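Local atomic coordinates of phosphoacetylglucosamine mutase (Aspergillus lentulus, PDB entry 5O9X), a protein that catalyses the interconversion of N-acetylglucosamine 6-phosphate and N-acetylglucosamine 1-phosphate, a step on the route to UDP-N-acetylglucosamine. Residues V42-G47 / I142-A147; I62-T67 / A126-A131; L15-P20 / L38-V43. The protein carries 1 engineered substitution. All blocks are in the same frame, centred on the assembly; numbering follows the deposited sequence.

Interaction 1 of 3, residues V42-G47 / I142-A147; sequences VVYAVG and IGVLSA. Unlike the reference sequence in segment 142-147: I142 (reference Val).
In the helical turn that presents V144 and L145 to V43, Y44 and G47, the carbonyl oxygen I142 O is gripped twice: S146 N donates to it at 2.8 Å and S146 OG at 2.7 Å. The two donors reach I142 O from opposite faces of the carbonyl plane, the hydroxyl tilted 35° out of it, and this folds the serine side chain back onto its own helix. Across to the other helix there are no hydrogen bonds; the meeting is made of aliphatic branches. V144 has CG1 turned anti to its N (chi1 176°), which lays that methyl against the backbone of the facing helix, with V144 CG1 3.5 Å from Y44 N. The same methyl crosses the first side-chain carbon of the tyrosine, V144 CG1 to Y44 CB being 3.6 Å, while the ring beyond runs on obliquely past the V144 carbonyl toward the backbone of A147. V43 answers one step along: its CG1 lies 3.9 Å from L145 CB, the two side chains crossing at about a right angle. L145 then sends CD1 onto bare backbone, 3.6 Å from G47 CA. With no side chain on G47, the main chains can come close here, G47 CA and L145 CA lying 5.3 Å apart. The short helical axes pass within 7.9 Å of each other, running broadly the same way at 38°. Y44 OH reaches past the contact to bond I10 O, so the ring bridges toward the N-terminal part of the chain. Helices 40-56 and 138-151 thus lie side by side over one sheet, where V43 and V46 rest on V78 of strand 75-81 and L145 on F130 of strand 127-132.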
loop_
_atom_site.group_PDB
_atom_site.type_symbol
_atom_site.label_atom_id
_atom_site.label_comp_id
_atom_site.label_asym_id
_atom_site.label_seq_id
_atom_site.Cartn_x
_atom_site.Cartn_y
_atom_site.Cartn_z
ATOM N N VAL A 42 3.597 6.986 -21.647
ATOM C CA VAL A 42 3.216 5.927 -20.718
ATOM C C VAL A 42 1.774 6.129 -20.237
ATOM O O VAL A 42 0.951 5.214 -20.284
ATOM C CB VAL A 42 4.174 5.856 -19.487
ATOM C CG1 VAL A 42 3.704 4.801 -18.514
ATOM C CG2 VAL A 42 5.554 5.422 -19.916
ATOM N N VAL A 43 1.504 7.319 -19.730
ATOM C CA VAL A 43 0.205 7.676 -19.219
ATOM C C VAL A 43 -0.842 7.578 -20.362
ATOM O O VAL A 43 -1.999 7.150 -20.143
ATOM C CB VAL A 43 0.284 9.101 -18.561
ATOM C CG1 VAL A 43 -1.097 9.619 -18.199
ATOM C CG2 VAL A 43 1.210 9.032 -17.300
ATOM N N TYR A 44 -0.442 8.059 -21.540
ATOM C CA TYR A 44 -1.338 7.975 -22.712
ATOM C C TYR A 44 -1.687 6.501 -22.950
ATOM O O TYR A 44 -2.846 6.173 -23.105
ATOM C CB TYR A 44 -0.638 8.569 -23.951
ATOM C CG TYR A 44 -1.562 8.681 -25.116
ATOM C CD1 TYR A 44 -2.508 9.697 -25.166
ATOM C CD2 TYR A 44 -1.570 7.691 -26.102
ATOM C CE1 TYR A 44 -3.416 9.775 -26.220
ATOM C CE2 TYR A 44 -2.467 7.766 -27.180
ATOM C CZ TYR A 44 -3.364 8.809 -27.234
ATOM O OH TYR A 44 -4.271 8.868 -28.279
ATOM N N ALA A 45 -0.689 5.623 -22.934
ATOM C CA ALA A 45 -0.895 4.167 -23.059
ATOM C C ALA A 45 -1.842 3.602 -21.990
ATOM O O ALA A 45 -2.769 2.772 -22.258
ATOM C CB ALA A 45 0.447 3.450 -22.970
ATOM N N VAL A 46 -1.617 4.056 -20.756
ATOM C CA VAL A 46 -2.502 3.640 -19.664
ATOM C C VAL A 46 -3.986 4.054 -19.873
ATOM O O VAL A 46 -4.890 3.301 -19.488
ATOM C CB VAL A 46 -1.945 4.115 -18.280
ATOM C CG1 VAL A 46 -2.955 3.827 -17.180
ATOM C CG2 VAL A 46 -0.648 3.356 -17.955
ATOM N N GLY A 47 -4.213 5.231 -20.482
ATOM C CA GLY A 47 -5.598 5.675 -20.769
ATOM C C GLY A 47 -6.245 4.664 -21.759
ATOM O O GLY A 47 -7.380 4.236 -21.603
ATOM N N ILE A 142 -2.503 14.179 -15.944
ATOM C CA ILE A 142 -3.989 14.147 -16.059
ATOM C C ILE A 142 -4.506 14.717 -17.466
ATOM O O ILE A 142 -5.450 14.170 -18.035
ATOM C CB ILE A 142 -4.604 14.872 -14.787
ATOM C CG1 ILE A 142 -4.952 13.877 -13.682
ATOM C CG2 ILE A 142 -5.801 15.764 -15.030
ATOM C CD1 ILE A 142 -4.398 12.518 -13.785
ATOM N N GLY A 143 -3.898 15.794 -17.958
ATOM C CA GLY A 143 -4.119 16.274 -19.363
ATOM C C GLY A 143 -3.924 15.168 -20.386
ATOM O O GLY A 143 -4.754 14.977 -21.287
ATOM N N VAL A 144 -2.825 14.415 -20.251
ATOM C CA VAL A 144 -2.506 13.333 -21.206
ATOM C C VAL A 144 -3.522 12.222 -21.087
ATOM O O VAL A 144 -4.077 11.714 -22.138
ATOM C CB VAL A 144 -1.076 12.739 -21.003
ATOM C CG1 VAL A 144 -0.846 11.543 -21.965
ATOM C CG2 VAL A 144 0.037 13.786 -21.154
ATOM N N LEU A 145 -3.747 11.778 -19.834
ATOM C CA LEU A 145 -4.792 10.789 -19.559
ATOM C C LEU A 145 -6.159 11.145 -20.185
ATOM O O LEU A 145 -6.833 10.279 -20.851
ATOM C CB LEU A 145 -4.933 10.546 -18.040
ATOM C CG LEU A 145 -5.858 9.439 -17.585
ATOM C CD1 LEU A 145 -5.321 8.101 -18.094
ATOM C CD2 LEU A 145 -5.854 9.447 -16.030
ATOM N N SER A 146 -6.567 12.384 -19.950
ATOM C CA SER A 146 -7.810 12.950 -20.512
ATOM C C SER A 146 -7.833 12.876 -22.040
ATOM O O SER A 146 -8.865 12.539 -22.600
ATOM C CB SER A 146 -7.914 14.418 -20.077
ATOM O OG SER A 146 -8.094 14.450 -18.655
ATOM N N ALA A 147 -6.731 13.261 -22.673
ATOM C CA ALA A 147 -6.529 13.122 -24.121
ATOM C C ALA A 147 -6.715 11.692 -24.636
ATOM O O ALA A 147 -7.448 11.536 -25.626
ATOM C CB ALA A 147 -5.209 13.775 -24.607
#

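Interaction 2 of 3, residues I62-T67 / A126-A131; sequences IGVMVT and ARVVFA
Two neighbouring parallel strands inside the five-stranded sheet of the first alpha/beta/alpha domain meet here, I62 to V66 pairing with R127 to A131. The bonds alternate from strand to strand: I62 N gives to R127 O at 3.0 Å, and V129 N to I62 O. Next V64 N gives to V129 O at 2.9 Å, and V66 N closes the ladder on A131 O, also at 2.9 Å. Between these last two, A131 N to V64 O is the longest of the set at 3.3 Å, with an angle of 149° at the hydrogen. The CB of F130 presses on that same acceptor, 3.2 Å from V64 O. I62, V64, V128 and F130 share one face of the sheet, where V64 CG2 touches V128 CG1 at 3.9 Å. F130 has its ring set between its own N and carbonyl carbon (chi1 59°), which carries it away from V64 to lie against I142 and S146 of helix 138-151. V128 and I62 on this face meet helix 40-56 instead. M65, V129 and A131 share the other face, where M65 and V129 pack on helix 164-176, giving the helix-sheet-helix layering of the phosphohexomutase fold. A bend at chi2 (67°) swings the M65 sulfur back over its neighbour, M65 SD lying 4.1 Å from A131 CB. Just past this pairing strand 61-66 runs into the loop that in this family carries the phosphoserine; A69, in that loop, is an engineered alanine. T67 OG1 bonds D133 OD2 and A69 N there, and the M65 side chain is about 9 Å from the bound glucose 1,6-bisphosphate. At the far end, R127 leads away from strand 61-66 to a salt bridge with E155 and a bond to G59 O.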
loop_
_atom_site.group_PDB
_atom_site.type_symbol
_atom_site.label_atom_id
_atom_site.label_comp_id
_atom_site.label_asym_id
_atom_site.label_seq_id
_atom_site.Cartn_x
_atom_site.Cartn_y
_atom_site.Cartn_z
ATOM N N ILE A 62 -13.280 1.748 -13.996
ATOM C CA ILE A 62 -11.851 1.414 -13.693
ATOM C C ILE A 62 -11.153 2.699 -13.141
ATOM O O ILE A 62 -11.396 3.795 -13.653
ATOM C CB ILE A 62 -11.200 0.955 -14.999
ATOM C CG1 ILE A 62 -11.823 -0.405 -15.468
ATOM C CG2 ILE A 62 -9.662 0.788 -14.889
ATOM C CD1 ILE A 62 -11.750 -1.514 -14.406
ATOM N N GLY A 63 -10.228 2.563 -12.179
ATOM C CA GLY A 63 -9.621 3.820 -11.615
ATOM C C GLY A 63 -8.197 3.926 -12.148
ATOM O O GLY A 63 -7.530 2.870 -12.482
ATOM N N VAL A 64 -7.713 5.169 -12.241
ATOM C CA VAL A 64 -6.319 5.421 -12.495
ATOM C C VAL A 64 -5.839 6.407 -11.419
ATOM O O VAL A 64 -6.437 7.431 -11.272
ATOM C CB VAL A 64 -6.105 6.073 -13.897
ATOM C CG1 VAL A 64 -4.618 6.293 -14.125
ATOM C CG2 VAL A 64 -6.582 5.127 -15.013
ATOM N N MET A 65 -4.793 6.072 -10.682
ATOM C CA MET A 65 -4.248 7.000 -9.676
ATOM C C MET A 65 -2.895 7.467 -10.202
ATOM O O MET A 65 -2.036 6.612 -10.523
ATOM C CB MET A 65 -4.029 6.252 -8.346
ATOM C CG MET A 65 -3.454 7.149 -7.229
ATOM S SD MET A 65 -4.638 8.408 -6.715
ATOM C CE MET A 65 -3.536 9.421 -5.743
ATOM N N VAL A 66 -2.692 8.775 -10.301
ATOM C CA VAL A 66 -1.415 9.284 -10.789
ATOM C C VAL A 66 -0.578 9.661 -9.527
ATOM O O VAL A 66 -0.885 10.626 -8.849
ATOM C CB VAL A 66 -1.584 10.492 -11.712
ATOM C CG1 VAL A 66 -0.188 11.038 -12.147
ATOM C CG2 VAL A 66 -2.468 10.048 -12.922
ATOM N N THR A 67 0.435 8.835 -9.213
ATOM C CA THR A 67 1.226 9.055 -8.050
ATOM C C THR A 67 2.471 8.178 -8.224
ATOM O O THR A 67 2.442 7.141 -8.887
ATOM C CB THR A 67 0.447 8.592 -6.727
ATOM O OG1 THR A 67 1.286 8.858 -5.617
ATOM C CG2 THR A 67 0.140 7.059 -6.705
ATOM N N ALA A 126 -17.029 2.493 -21.920
ATOM C CA ALA A 126 -15.850 2.491 -21.036
ATOM C C ALA A 126 -16.055 3.631 -20.056
ATOM O O ALA A 126 -16.415 4.758 -20.490
ATOM C CB ALA A 126 -14.601 2.728 -21.871
ATOM N N ARG A 127 -15.821 3.338 -18.756
ATOM C CA ARG A 127 -15.992 4.331 -17.700
ATOM C C ARG A 127 -14.702 4.335 -16.810
ATOM O O ARG A 127 -14.319 3.299 -16.286
ATOM C CB ARG A 127 -17.268 4.009 -16.883
ATOM C CG ARG A 127 -18.574 4.184 -17.695
ATOM C CD ARG A 127 -19.776 3.948 -16.797
ATOM N NE ARG A 127 -21.034 3.958 -17.552
ATOM C CZ ARG A 127 -21.633 2.863 -18.048
ATOM N NH1 ARG A 127 -21.130 1.639 -17.860
ATOM N NH2 ARG A 127 -22.774 3.004 -18.708
ATOM N N VAL A 128 -14.014 5.474 -16.765
ATOM C CA VAL A 128 -12.728 5.601 -16.049
ATOM C C VAL A 128 -12.818 6.787 -15.066
ATOM O O VAL A 128 -13.298 7.830 -15.400
ATOM C CB VAL A 128 -11.556 5.673 -17.050
ATOM C CG1 VAL A 128 -10.179 5.922 -16.375
ATOM C CG2 VAL A 128 -11.523 4.397 -17.896
ATOM N N VAL A 129 -12.375 6.592 -13.830
ATOM C CA VAL A 129 -12.335 7.706 -12.823
ATOM C C VAL A 129 -10.836 7.827 -12.381
ATOM O O VAL A 129 -10.145 6.807 -12.202
ATOM C CB VAL A 129 -13.363 7.425 -11.653
ATOM C CG1 VAL A 129 -13.144 6.056 -11.001
ATOM C CG2 VAL A 129 -13.280 8.492 -10.533
ATOM N N PHE A 130 -10.327 9.044 -12.195
ATOM C CA PHE A 130 -8.926 9.207 -11.866
ATOM C C PHE A 130 -8.727 10.327 -10.847
ATOM O O PHE A 130 -9.642 11.107 -10.629
ATOM C CB PHE A 130 -8.115 9.384 -13.151
ATOM C CG PHE A 130 -8.513 10.554 -14.004
ATOM C CD1 PHE A 130 -8.132 11.886 -13.642
ATOM C CD2 PHE A 130 -9.228 10.363 -15.206
ATOM C CE1 PHE A 130 -8.482 12.988 -14.438
ATOM C CE2 PHE A 130 -9.566 11.498 -16.023
ATOM C CZ PHE A 130 -9.177 12.791 -15.635
ATOM N N ALA A 131 -7.551 10.335 -10.192
ATOM C CA ALA A 131 -7.182 11.323 -9.188
ATOM C C ALA A 131 -5.664 11.327 -9.183
ATOM O O ALA A 131 -5.026 10.531 -9.922
ATOM C CB ALA A 131 -7.713 10.888 -7.832
#

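Interaction 3 of 3, residues L15-P20 / L38-V43; sequences LQYAKP and LLNTVV
This is a surface contact between an irregular loop and the beginning of a helix: residues Y17 to P20, which follow helix 4-14, lie along L38, N40 and T41 around the start of helix 40-56. No direct hydrogen bond joins the two sides, and T41 does most of the touching. Its CG2 points into the concave side of the loop, 3.7 Å from Y17 CB and 3.6 Å from A18 O. The torsion that does this puts OG1 between the threonine's own N and carbonyl carbon (chi1 66°), which directs the hydroxyl toward the lysine chain, T41 OG1 to K19 CG being 3.7 Å. K19 and T41 side chains cross at about a right angle. The polar link is supplied by a water, which accepts from A18 N at 3.0 Å and from N40 ND2 at 3.2 Å. The other end of that amide, N40 OD1, is bonded by R140 of helix 138-151, so the amide is held at both ends. N40 ND2 also lies 4.0 Å from Y17 CD1, approaching the ring obliquely, with amide and ring planes 61° apart. At the P20 end of the segment the proline ring packs on a leucine methyl, P20 CB to L38 CD2 being 3.8 Å, where the two side chains meet at a slant. Beyond these segments Y17 continues onto A147. The loop between helix 4-14 and strand 32-35 thus packs on the N-terminal turn of helix 40-56, the helix that follows strand 32-35 and lies against the sheet of alpha/beta/alpha domain I of the phosphohexomutase family.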
loop_
_atom_site.group_PDB
_atom_site.type_symbol
_atom_site.label_atom_id
_atom_site.label_comp_id
_atom_site.label_asym_id
_atom_site.label_seq_id
_atom_site.Cartn_x
_atom_site.Cartn_y
_atom_site.Cartn_z
ATOM N N LEU A 15 0.159 12.014 -31.507
ATOM C CA LEU A 15 1.026 12.953 -32.255
ATOM C C LEU A 15 1.572 14.053 -31.378
ATOM O O LEU A 15 2.616 14.620 -31.685
ATOM C CB LEU A 15 0.279 13.599 -33.469
ATOM C CG LEU A 15 0.719 13.354 -34.940
ATOM C CD1 LEU A 15 -0.377 13.661 -35.965
ATOM C CD2 LEU A 15 2.006 14.110 -35.315
ATOM N N GLN A 16 0.868 14.358 -30.287
ATOM C CA GLN A 16 1.262 15.447 -29.394
ATOM C C GLN A 16 2.474 15.114 -28.529
ATOM O O GLN A 16 3.064 15.999 -27.886
ATOM C CB GLN A 16 0.095 15.818 -28.503
ATOM C CG GLN A 16 -1.082 16.416 -29.246
ATOM C CD GLN A 16 -1.504 17.712 -28.584
ATOM O OE1 GLN A 16 -0.939 18.777 -28.860
ATOM N NE2 GLN A 16 -2.483 17.625 -27.682
ATOM N N TYR A 17 2.838 13.837 -28.511
ATOM C CA TYR A 17 3.869 13.328 -27.587
ATOM C C TYR A 17 5.026 12.711 -28.351
ATOM O O TYR A 17 4.951 12.519 -29.551
ATOM C CB TYR A 17 3.261 12.355 -26.524
ATOM C CG TYR A 17 1.931 12.870 -25.965
ATOM C CD1 TYR A 17 1.872 14.083 -25.300
ATOM C CD2 TYR A 17 0.734 12.162 -26.178
ATOM C CE1 TYR A 17 0.660 14.608 -24.865
ATOM C CE2 TYR A 17 -0.472 12.649 -25.711
ATOM C CZ TYR A 17 -0.502 13.869 -25.055
ATOM O OH TYR A 17 -1.689 14.372 -24.594
ATOM N N ALA A 18 6.112 12.467 -27.648
ATOM C CA ALA A 18 7.300 11.831 -28.210
ATOM C C ALA A 18 7.792 10.846 -27.161
ATOM O O ALA A 18 7.913 11.232 -25.989
ATOM C CB ALA A 18 8.366 12.891 -28.508
ATOM N N LYS A 19 8.035 9.587 -27.549
ATOM C CA LYS A 19 8.672 8.616 -26.659
ATOM C C LYS A 19 10.093 9.020 -26.400
ATOM O O LYS A 19 10.772 9.468 -27.330
ATOM C CB LYS A 19 8.718 7.220 -27.251
ATOM C CG LYS A 19 7.390 6.539 -27.310
ATOM C CD LYS A 19 7.569 5.119 -27.766
ATOM C CE LYS A 19 7.556 4.173 -26.596
ATOM N NZ LYS A 19 8.567 3.121 -26.813
ATOM N N PRO A 20 10.571 8.862 -25.145
ATOM C CA PRO A 20 11.999 9.087 -24.901
ATOM C C PRO A 20 12.843 7.985 -25.521
ATOM O O PRO A 20 12.483 6.796 -25.455
ATOM C CB PRO A 20 12.117 9.053 -23.351
ATOM C CG PRO A 20 10.898 8.355 -22.868
ATOM C CD PRO A 20 9.827 8.583 -23.894
ATOM N N LEU A 38 9.658 11.543 -18.167
ATOM C CA LEU A 38 9.566 10.369 -19.042
ATOM C C LEU A 38 8.169 9.838 -19.268
ATOM O O LEU A 38 7.975 8.925 -20.107
ATOM C CB LEU A 38 10.402 9.219 -18.513
ATOM C CG LEU A 38 11.892 9.497 -18.352
ATOM C CD1 LEU A 38 12.625 8.333 -17.652
ATOM C CD2 LEU A 38 12.552 9.930 -19.690
ATOM N N LEU A 39 7.185 10.396 -18.554
ATOM C CA LEU A 39 5.893 9.755 -18.427
ATOM C C LEU A 39 4.797 10.016 -19.488
ATOM O O LEU A 39 3.832 9.247 -19.561
ATOM C CB LEU A 39 5.332 10.014 -17.026
ATOM C CG LEU A 39 5.955 9.018 -16.035
ATOM C CD1 LEU A 39 5.785 9.623 -14.637
ATOM C CD2 LEU A 39 5.283 7.621 -16.152
ATOM N N ASN A 40 4.895 11.054 -20.337
ATOM C CA ASN A 40 3.707 11.336 -21.182
ATOM C C ASN A 40 3.144 10.115 -21.979
ATOM O O ASN A 40 1.931 9.826 -21.942
ATOM C CB ASN A 40 4.034 12.453 -22.189
ATOM C CG ASN A 40 4.002 13.831 -21.559
ATOM O OD1 ASN A 40 3.627 14.025 -20.372
ATOM N ND2 ASN A 40 4.440 14.797 -22.316
ATOM N N THR A 41 4.013 9.418 -22.722
ATOM C CA THR A 41 3.503 8.397 -23.624
ATOM C C THR A 41 2.990 7.191 -22.812
ATOM O O THR A 41 2.065 6.486 -23.227
ATOM C CB THR A 41 4.519 7.998 -24.682
ATOM O OG1 THR A 41 5.657 7.338 -24.099
ATOM C CG2 THR A 41 5.007 9.238 -25.440
ATOM N N VAL A 42 3.597 6.986 -21.647
ATOM C CA VAL A 42 3.216 5.927 -20.718
ATOM C C VAL A 42 1.774 6.129 -20.237
ATOM O O VAL A 42 0.951 5.214 -20.284
ATOM C CB VAL A 42 4.174 5.856 -19.487
ATOM C CG1 VAL A 42 3.704 4.801 -18.514
ATOM C CG2 VAL A 42 5.554 5.422 -19.916
ATOM N N VAL A 43 1.504 7.319 -19.730
ATOM C CA VAL A 43 0.205 7.676 -19.219
ATOM C C VAL A 43 -0.842 7.578 -20.362
ATOM O O VAL A 43 -1.999 7.150 -20.143
ATOM C CB VAL A 43 0.284 9.101 -18.561
ATOM C CG1 VAL A 43 -1.097 9.619 -18.199
ATOM C CG2 VAL A 43 1.210 9.032 -17.300
HETATM O O HOH W 1 6.030 14.014 -25.022
#

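How the interactions relate
From the N terminus, interaction 3 closes first, a short loop that leaves 15-20, takes in strand 32-35 and returns at 38-43. Interaction 1 opens on that same helix, sharing V42 and V43, and closes almost a hundred residues later at 142-147. Nested inside its loop, interaction 2 joins 62-67 to 126-131; interaction 3 has already closed when 62-67 begins, so the two are in series. Side chains connect neighbours: I142 of interaction 1 packs on V66 of interaction 2, and Y17 of interaction 3 touches V144 and Y44. Together they tie the N-terminal loop to a helix pair and that pair to the sheet beneath.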